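Long-range contact in YciF Bacterial Stress Response Protein (PDB 4ERU), which is a putative bacterial stress-response protein of unknown function whose ferritin-like helical bundle holds two magnesium ions and a D-malate: residues Lys33-Ala37 and Ala88-Ile92. Numbering follows the deposited sequence.
Sequences KLARA and ANEVI. With MLT (D-malate), chain C.
Ile92 drives its CD1 tip into a shallow groove formed by Lys33, Leu34 and Ala37, making a largely apolar contact between the C-terminal parts of helix 9-37 and of the short helix 79-93. The two segments run in the same general direction, with axes inclined by 27° and 11.0 Å apart at closest approach, and side chains fill the space between them. Ile92 CD1 lies 3.6 Å from Ala37 CB, with CG1 close behind it. The same CD1 reaches CG of Lys33 and, at 3.9 Å, CD2 of Leu34, whose side chain it meets at roughly a right angle. One turn earlier, Leu34 CD2 also rests against Ala88 CB, at 4.0 Å. Leu34 additionally touches Phe47 on helix 41-66, while Ala88 packs on Ala108 of helix 99-130, tying this pair of helices into the bundle.

Beside the apolar patch, Lys33 meets Asn89: its chain leaves the backbone with CG opposite the amide nitrogen (chi1 164°) and bends at each later torsion, which brings CE to 3.4 Å from Asn89 OD1; NZ is farther from that oxygen. Arg36 turns to the ligand, presenting the NE and NH2 side of its guanidinium to one malate carboxylate in a two-pronged grip. NE donates to O5 at 2.6 Å in an almost straight bond (172°), and NH2 donates to O4 at 3.0 Å. The Lys33 methylene CD lies beside the same O4. Across the gap, Ile92 CG2 lies 3.5 Å from O1 of the other carboxylate, while Arg101 completes the residues around the ligand. The arrangement is a helix-helix junction in a ferritin-like bundle, whose end carries a malate pocket combining basic side chains with an isoleucine methyl.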
ATOM      1  N   LYS A  33      -5.228   7.934 -18.600  1.00 44.33           N
ATOM      2  CA  LYS A  33      -6.351   7.051 -18.800  1.00 45.84           C
ATOM      3  C   LYS A  33      -7.308   7.063 -17.614  1.00 48.72           C
ATOM      4  O   LYS A  33      -8.538   7.073 -17.793  1.00 44.64           O
ATOM      5  CB  LYS A  33      -5.866   5.631 -19.052  1.00 50.23           C
ATOM      6  CG  LYS A  33      -6.989   4.659 -18.864  1.00 52.72           C
ATOM      7  CD  LYS A  33      -7.085   3.736 -19.995  1.00 60.00           C
ATOM      8  CE  LYS A  33      -6.358   2.480 -19.716  1.00 59.18           C
ATOM      9  NZ  LYS A  33      -7.239   1.460 -20.334  1.00 57.27           N
ATOM     10  N   LEU A  34      -6.750   7.079 -16.397  1.00 49.20           N
ATOM     11  CA  LEU A  34      -7.599   7.160 -15.213  1.00 47.43           C
ATOM     12  C   LEU A  34      -8.430   8.443 -15.241  1.00 43.25           C
ATOM     13  O   LEU A  34      -9.622   8.421 -14.924  1.00 45.28           O
ATOM     14  CB  LEU A  34      -6.775   7.069 -13.904  1.00 42.62           C
ATOM     15  CG  LEU A  34      -5.939   5.808 -13.716  1.00 44.76           C
ATOM     16  CD1 LEU A  34      -5.248   5.724 -12.331  1.00 45.14           C
ATOM     17  CD2 LEU A  34      -6.780   4.534 -13.974  1.00 48.50           C
ATOM     18  N   ALA A  35      -7.813   9.551 -15.635  1.00 45.38           N
ATOM     19  CA  ALA A  35      -8.536  10.794 -15.692  1.00 47.35           C
ATOM     20  C   ALA A  35      -9.677  10.712 -16.706  1.00 47.37           C
ATOM     21  O   ALA A  35     -10.755  11.226 -16.437  1.00 53.50           O
ATOM     22  CB  ALA A  35      -7.597  11.988 -16.010  1.00 38.46           C
ATOM     23  N   ARG A  36      -9.460  10.029 -17.836  1.00 48.44           N
ATOM     24  CA  ARG A  36     -10.505   9.947 -18.901  1.00 51.20           C
ATOM     25  C   ARG A  36     -11.625   9.015 -18.514  1.00 50.02           C
ATOM     26  O   ARG A  36     -12.774   9.245 -18.880  1.00 51.39           O
ATOM     27  CB  ARG A  36      -9.923   9.407 -20.214  1.00 48.99           C
ATOM     28  CG  ARG A  36      -8.921  10.281 -20.845  1.00 44.96           C
ATOM     29  CD  ARG A  36      -8.624   9.830 -22.279  1.00 49.73           C
ATOM     30  NE  ARG A  36      -8.069   8.485 -22.415  1.00 42.72           N
ATOM     31  CZ  ARG A  36      -6.778   8.144 -22.346  1.00 43.32           C
ATOM     32  NH1 ARG A  36      -5.821   9.035 -22.108  1.00 39.55           N
ATOM     33  NH2 ARG A  36      -6.437   6.876 -22.516  1.00 44.54           N
ATOM     34  N   ALA A  37     -11.270   7.966 -17.765  1.00 49.16           N
ATOM     35  CA  ALA A  37     -12.176   6.867 -17.439  1.00 47.58           C
ATOM     36  C   ALA A  37     -13.282   7.266 -16.476  1.00 49.15           C
ATOM     37  O   ALA A  37     -14.301   6.579 -16.361  1.00 51.47           O
ATOM     38  CB  ALA A  37     -11.398   5.681 -16.889  1.00 50.71           C
ATOM     39  N   ALA A  88      -6.316  -1.166 -11.523  1.00 44.96           N
ATOM     40  CA  ALA A  88      -7.093   0.018 -11.895  1.00 43.47           C
ATOM     41  C   ALA A  88      -7.638  -0.136 -13.321  1.00 48.02           C
ATOM     42  O   ALA A  88      -8.799   0.225 -13.588  1.00 45.95           O
ATOM     43  CB  ALA A  88      -6.260   1.286 -11.768  1.00 45.71           C
ATOM     44  N   ASN A  89      -6.822  -0.685 -14.228  1.00 46.05           N
ATOM     45  CA  ASN A  89      -7.289  -0.914 -15.594  1.00 45.82           C
ATOM     46  C   ASN A  89      -8.375  -1.971 -15.690  1.00 48.77           C
ATOM     47  O   ASN A  89      -9.282  -1.822 -16.514  1.00 49.65           O
ATOM     48  CB  ASN A  89      -6.129  -1.197 -16.575  1.00 51.98           C
ATOM     49  CG  ASN A  89      -5.235   0.019 -16.758  1.00 60.05           C
ATOM     50  OD1 ASN A  89      -5.700   1.163 -16.662  1.00 59.66           O
ATOM     51  ND2 ASN A  89      -3.943  -0.215 -16.969  1.00 63.37           N
ATOM     52  N   GLU A  90      -8.280  -3.023 -14.870  1.00 48.41           N
ATOM     53  CA  GLU A  90      -9.323  -4.054 -14.810  1.00 52.85           C
ATOM     54  C   GLU A  90     -10.646  -3.448 -14.294  1.00 52.44           C
ATOM     55  O   GLU A  90     -11.726  -3.796 -14.754  1.00 54.33           O
ATOM     56  CB  GLU A  90      -8.901  -5.251 -13.936  1.00 56.79           C
ATOM     57  CG  GLU A  90      -9.886  -6.479 -14.042  1.00 93.03           C
ATOM     58  CD  GLU A  90      -9.737  -7.551 -12.910  1.00107.88           C
ATOM     59  OE1 GLU A  90      -9.045  -7.271 -11.893  1.00107.23           O
ATOM     60  OE2 GLU A  90     -10.329  -8.672 -13.037  1.00107.98           O
ATOM     61  N   VAL A  91     -10.550  -2.532 -13.338  1.00 48.82           N
ATOM     62  CA  VAL A  91     -11.711  -1.823 -12.880  1.00 49.95           C
ATOM     63  C   VAL A  91     -12.418  -1.140 -14.054  1.00 47.22           C
ATOM     64  O   VAL A  91     -13.638  -1.246 -14.188  1.00 45.18           O
ATOM     65  CB  VAL A  91     -11.348  -0.810 -11.748  1.00 54.99           C
ATOM     66  CG1 VAL A  91     -12.434   0.260 -11.579  1.00 55.43           C
ATOM     67  CG2 VAL A  91     -11.094  -1.583 -10.427  1.00 54.45           C
ATOM     68  N   ILE A  92     -11.663  -0.446 -14.897  1.00 47.57           N
ATOM     69  CA  ILE A  92     -12.257   0.253 -16.043  1.00 51.00           C
ATOM     70  C   ILE A  92     -12.970  -0.707 -17.011  1.00 55.99           C
ATOM     71  O   ILE A  92     -14.096  -0.436 -17.435  1.00 57.54           O
ATOM     72  CB  ILE A  92     -11.225   1.105 -16.788  1.00 49.57           C
ATOM     73  CG1 ILE A  92     -10.629   2.169 -15.847  1.00 43.71           C
ATOM     74  CG2 ILE A  92     -11.852   1.712 -18.037  1.00 52.25           C
ATOM     75  CD1 ILE A  92      -9.303   2.787 -16.387  1.00 50.27           C
TER
HETATM   76  C1  MLT C 201     -12.805   3.582 -21.275  1.00 74.63           C
HETATM   77  O1  MLT C 201     -13.092   2.368 -21.197  1.00 76.50           O
HETATM   78  O2  MLT C 201     -13.454   4.473 -20.688  1.00 65.53           O
HETATM   79  C2  MLT C 201     -11.627   3.984 -22.113  1.00 77.47           C
HETATM   80  O3  MLT C 201     -10.784   2.846 -22.324  1.00 77.26           O
HETATM   81  C3  MLT C 201     -10.838   5.071 -21.393  1.00 70.59           C
HETATM   82  C4  MLT C 201      -9.757   5.598 -22.306  1.00 62.80           C
HETATM   83  O4  MLT C 201      -8.722   4.915 -22.461  1.00 54.99           O
HETATM   84  O5  MLT C 201      -9.940   6.696 -22.870  1.00 58.00           O